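Local coordinates for ATP-dependent DNA helicase (Mycobacterium smegmatis, PDB 5V9X), which couples ATP hydrolysis to 3'-to-5' movement along a single DNA strand and unwinds RNA:DNA hybrids, at residues A402-V413 with T442-E452. Residues are numbered along the deposited sequence; the frame is centred on the assembly and turned at random.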
loop_
_atom_site.group_PDB
_atom_site.type_symbol
_atom_site.label_atom_id
_atom_site.label_comp_id
_atom_site.label_asym_id
_atom_site.label_seq_id
_atom_site.Cartn_x
_atom_site.Cartn_y
_atom_site.Cartn_z
ATOM N N ALA A 402 -5.147 -12.862 6.176
ATOM C CA ALA A 402 -3.856 -12.250 6.451
ATOM C C ALA A 402 -3.796 -10.864 5.814
ATOM O O ALA A 402 -4.298 -10.670 4.701
ATOM C CB ALA A 402 -2.719 -13.126 5.922
ATOM N N PRO A 403 -3.213 -9.879 6.491
ATOM C CA PRO A 403 -3.152 -8.522 5.936
ATOM C C PRO A 403 -2.137 -8.440 4.809
ATOM O O PRO A 403 -1.298 -9.340 4.656
ATOM C CB PRO A 403 -2.732 -7.670 7.143
ATOM C CG PRO A 403 -1.999 -8.610 8.024
ATOM C CD PRO A 403 -2.646 -9.953 7.850
ATOM N N PRO A 404 -2.183 -7.381 3.992
ATOM C CA PRO A 404 -1.296 -7.324 2.815
ATOM C C PRO A 404 0.188 -7.295 3.146
ATOM O O PRO A 404 1.002 -7.637 2.280
ATOM C CB PRO A 404 -1.734 -6.034 2.107
ATOM C CG PRO A 404 -2.402 -5.223 3.164
ATOM C CD PRO A 404 -3.085 -6.218 4.050
ATOM N N SER A 405 0.570 -6.899 4.357
ATOM C CA SER A 405 1.968 -6.928 4.765
ATOM C C SER A 405 2.030 -6.922 6.285
ATOM O O SER A 405 1.019 -6.738 6.968
ATOM C CB SER A 405 2.751 -5.750 4.178
ATOM O OG SER A 405 2.212 -4.513 4.606
ATOM N N VAL A 406 3.239 -7.137 6.808
ATOM C CA VAL A 406 3.435 -7.110 8.253
ATOM C C VAL A 406 3.269 -5.693 8.784
ATOM O O VAL A 406 2.673 -5.479 9.848
ATOM C CB VAL A 406 4.812 -7.695 8.614
ATOM C CG1 VAL A 406 5.100 -7.524 10.098
ATOM C CG2 VAL A 406 4.876 -9.162 8.221
ATOM N N ALA A 407 3.782 -4.703 8.048
ATOM C CA ALA A 407 3.662 -3.316 8.482
ATOM C C ALA A 407 2.203 -2.904 8.622
ATOM O O ALA A 407 1.826 -2.254 9.606
ATOM C CB ALA A 407 4.393 -2.395 7.505
ATOM N N SER A 408 1.362 -3.281 7.656
ATOM C CA SER A 408 -0.047 -2.912 7.735
ATOM C C SER A 408 -0.724 -3.584 8.923
ATOM O O SER A 408 -1.526 -2.954 9.623
ATOM C CB SER A 408 -0.764 -3.264 6.431
ATOM O OG SER A 408 -0.965 -4.660 6.312
ATOM N N GLY A 409 -0.408 -4.857 9.173
ATOM C CA GLY A 409 -0.948 -5.526 10.347
ATOM C C GLY A 409 -0.593 -4.812 11.638
ATOM O O GLY A 409 -1.400 -4.754 12.568
ATOM N N LEU A 410 0.619 -4.257 11.712
ATOM C CA LEU A 410 1.006 -3.459 12.870
ATOM C C LEU A 410 0.270 -2.127 12.903
ATOM O O LEU A 410 -0.027 -1.610 13.986
ATOM C CB LEU A 410 2.516 -3.225 12.867
ATOM C CG LEU A 410 3.403 -4.405 13.261
ATOM C CD1 LEU A 410 4.855 -4.104 12.949
ATOM C CD2 LEU A 410 3.227 -4.724 14.737
ATOM N N GLN A 411 -0.021 -1.555 11.735
ATOM C CA GLN A 411 -0.761 -0.299 11.695
ATOM C C GLN A 411 -2.241 -0.515 11.992
ATOM O O GLN A 411 -2.851 0.273 12.725
ATOM C CB GLN A 411 -0.576 0.371 10.333
ATOM C CG GLN A 411 0.829 0.905 10.091
ATOM C CD GLN A 411 1.129 2.162 10.893
ATOM O OE1 GLN A 411 0.297 2.635 11.673
ATOM N NE2 GLN A 411 2.323 2.713 10.701
ATOM N N ARG A 412 -2.826 -1.582 11.446
ATOM C CA ARG A 412 -4.245 -1.847 11.656
ATOM C C ARG A 412 -4.534 -2.178 13.116
ATOM O O ARG A 412 -5.390 -1.553 13.750
ATOM C CB ARG A 412 -4.706 -2.980 10.734
ATOM C CG ARG A 412 -4.772 -2.578 9.268
ATOM C CD ARG A 412 -5.317 -3.691 8.394
ATOM N NE ARG A 412 -5.208 -3.359 6.977
ATOM C CZ ARG A 412 -5.643 -4.132 5.988
ATOM N NH1 ARG A 412 -6.227 -5.292 6.257
ATOM N NH2 ARG A 412 -5.495 -3.745 4.728
ATOM N N VAL A 413 -3.824 -3.166 13.669
ATOM C CA VAL A 413 -4.027 -3.532 15.069
ATOM C C VAL A 413 -3.723 -2.352 15.983
ATOM O O VAL A 413 -4.301 -2.232 17.071
ATOM C CB VAL A 413 -3.175 -4.768 15.425
ATOM C CG1 VAL A 413 -3.256 -5.082 16.915
ATOM C CG2 VAL A 413 -3.624 -5.973 14.606
ATOM N N THR A 442 2.433 -13.789 9.842
ATOM C CA THR A 442 2.197 -12.364 10.047
ATOM C C THR A 442 2.232 -12.010 11.529
ATOM O O THR A 442 2.904 -11.054 11.932
ATOM C CB THR A 442 0.862 -11.960 9.424
ATOM O OG1 THR A 442 0.897 -12.220 8.016
ATOM C CG2 THR A 442 0.599 -10.482 9.653
ATOM N N VAL A 443 1.515 -12.776 12.357
ATOM C CA VAL A 443 1.567 -12.566 13.802
ATOM C C VAL A 443 2.994 -12.717 14.310
ATOM O O VAL A 443 3.453 -11.947 15.163
ATOM C CB VAL A 443 0.606 -13.537 14.516
ATOM C CG1 VAL A 443 0.879 -13.567 16.014
ATOM C CG2 VAL A 443 -0.836 -13.147 14.247
ATOM N N GLN A 444 3.721 -13.704 13.782
ATOM C CA GLN A 444 5.101 -13.926 14.196
ATOM C C GLN A 444 5.967 -12.705 13.906
ATOM O O GLN A 444 6.689 -12.218 14.785
ATOM C CB GLN A 444 5.651 -15.165 13.490
ATOM C CG GLN A 444 7.112 -15.451 13.757
ATOM C CD GLN A 444 7.617 -16.628 12.951
ATOM O OE1 GLN A 444 7.467 -17.783 13.353
ATOM N NE2 GLN A 444 8.212 -16.344 11.796
ATOM N N ARG A 445 5.903 -12.191 12.675
ATOM C CA ARG A 445 6.720 -11.039 12.307
ATOM C C ARG A 445 6.287 -9.778 13.046
ATOM O O ARG A 445 7.127 -8.923 13.348
ATOM C CB ARG A 445 6.662 -10.816 10.795
ATOM C CG ARG A 445 7.020 -12.041 9.957
ATOM C CD ARG A 445 8.504 -12.108 9.637
ATOM N NE ARG A 445 8.864 -11.241 8.517
ATOM C CZ ARG A 445 10.101 -11.090 8.057
ATOM N NH1 ARG A 445 11.105 -11.745 8.624
ATOM N NH2 ARG A 445 10.337 -10.282 7.034
ATOM N N MET A 446 4.989 -9.641 13.339
ATOM C CA MET A 446 4.509 -8.465 14.063
ATOM C C MET A 446 5.078 -8.412 15.475
ATOM O O MET A 446 5.432 -7.334 15.968
ATOM C CB MET A 446 2.982 -8.462 14.119
ATOM C CG MET A 446 2.289 -8.185 12.806
ATOM S SD MET A 446 0.533 -8.602 12.897
ATOM C CE MET A 446 -0.044 -7.375 14.066
ATOM N N GLN A 447 5.158 -9.563 16.145
ATOM C CA GLN A 447 5.676 -9.592 17.507
ATOM C C GLN A 447 7.160 -9.245 17.554
ATOM O O GLN A 447 7.625 -8.665 18.541
ATOM C CB GLN A 447 5.421 -10.964 18.130
ATOM C CG GLN A 447 3.943 -11.302 18.289
ATOM C CD GLN A 447 3.709 -12.729 18.749
ATOM O OE1 GLN A 447 4.604 -13.572 18.684
ATOM N NE2 GLN A 447 2.496 -13.004 19.220
ATOM N N THR A 448 7.914 -9.580 16.507
ATOM C CA THR A 448 9.330 -9.246 16.425
ATOM C C THR A 448 9.599 -7.990 15.602
ATOM O O THR A 448 10.754 -7.565 15.507
ATOM C CB THR A 448 10.121 -10.421 15.838
ATOM O OG1 THR A 448 9.680 -10.678 14.499
ATOM C CG2 THR A 448 9.923 -11.672 16.680
ATOM N N GLY A 449 8.572 -7.390 15.009
ATOM C CA GLY A 449 8.760 -6.165 14.254
ATOM C C GLY A 449 9.511 -6.327 12.951
ATOM O O GLY A 449 10.174 -5.387 12.506
ATOM N N ASP A 450 9.422 -7.500 12.323
ATOM C CA ASP A 450 10.130 -7.775 11.072
ATOM C C ASP A 450 9.256 -7.325 9.905
ATOM O O ASP A 450 8.516 -8.103 9.301
ATOM C CB ASP A 450 10.482 -9.254 10.970
ATOM C CG ASP A 450 11.688 -9.628 11.810
ATOM O OD1 ASP A 450 12.749 -8.990 11.649
ATOM O OD2 ASP A 450 11.571 -10.551 12.645
ATOM N N ILE A 451 9.357 -6.035 9.582
ATOM C CA ILE A 451 8.595 -5.465 8.475
ATOM C C ILE A 451 9.441 -5.475 7.208
ATOM O O ILE A 451 10.615 -5.861 7.229
ATOM C CB ILE A 451 8.104 -4.043 8.802
ATOM C CG1 ILE A 451 9.284 -3.118 9.102
ATOM C CG2 ILE A 451 7.127 -4.072 9.970
ATOM C CD1 ILE A 451 8.872 -1.686 9.360
ATOM N N GLU A 452 8.848 -5.044 6.101
ATOM C CA GLU A 452 9.498 -5.106 4.803
ATOM C C GLU A 452 10.448 -3.930 4.615
ATOM O O GLU A 452 10.242 -2.842 5.161
ATOM C CB GLU A 452 8.456 -5.110 3.684
ATOM C CG GLU A 452 7.199 -5.916 3.993
ATOM C CD GLU A 452 6.183 -5.139 4.818
ATOM O OE1 GLU A 452 5.978 -3.938 4.540
ATOM O OE2 GLU A 452 5.597 -5.729 5.751
#
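E452 reaches the N-terminal end of helix 406-413 with one carboxylate oxygen. OE2 accepts from A407 N at 3.1 Å, using the lone pair on the side of OE1, with an N-H...O angle of 163°. V406 N lies 2.9 Å from the same OE2, but its bond is bent to 122° and weak. Two amides of the first helical turn thus converge on one oxygen. S405 is the N-cap: its OG accepts a long, weak bond from S408 N. In return S408 OG donates to S405 O, from above the carbonyl plane. That carbonyl also takes G409 N, on the same face.

The other side chains pack mostly through carbon atoms. M446 is a knob among V406, G409, L410 and V413. Its chain bends at the last torsion (chi3 67°), and CE comes to rest 3.3 Å from G409 O and 3.9 Å from V413 CG2. L410 and M446 lie alongside, pointing opposite ways; L410 CD1 meets I451 CG2 at 3.7 Å. V406 lies across the R445 side chain, CG2 on CB. T442 CG2 meets P403 at ring atom CG, 3.6 Å away; T442 OG1 bonds back to G438 O.

Both helices follow strands of one parallel sheet, 394-400 and 424-429, in the second RecA-like domain. Helix 433-448 ends in a Schellman motif, with G449 at C-prime; D450 N bonds to R445 O and G449 N, weakly, to M446 O. In the loop before helix 406-413, P404 packs on a guanine base of the bound DNA. The amides at that helix N-terminus would probably favour the ionised form of E452.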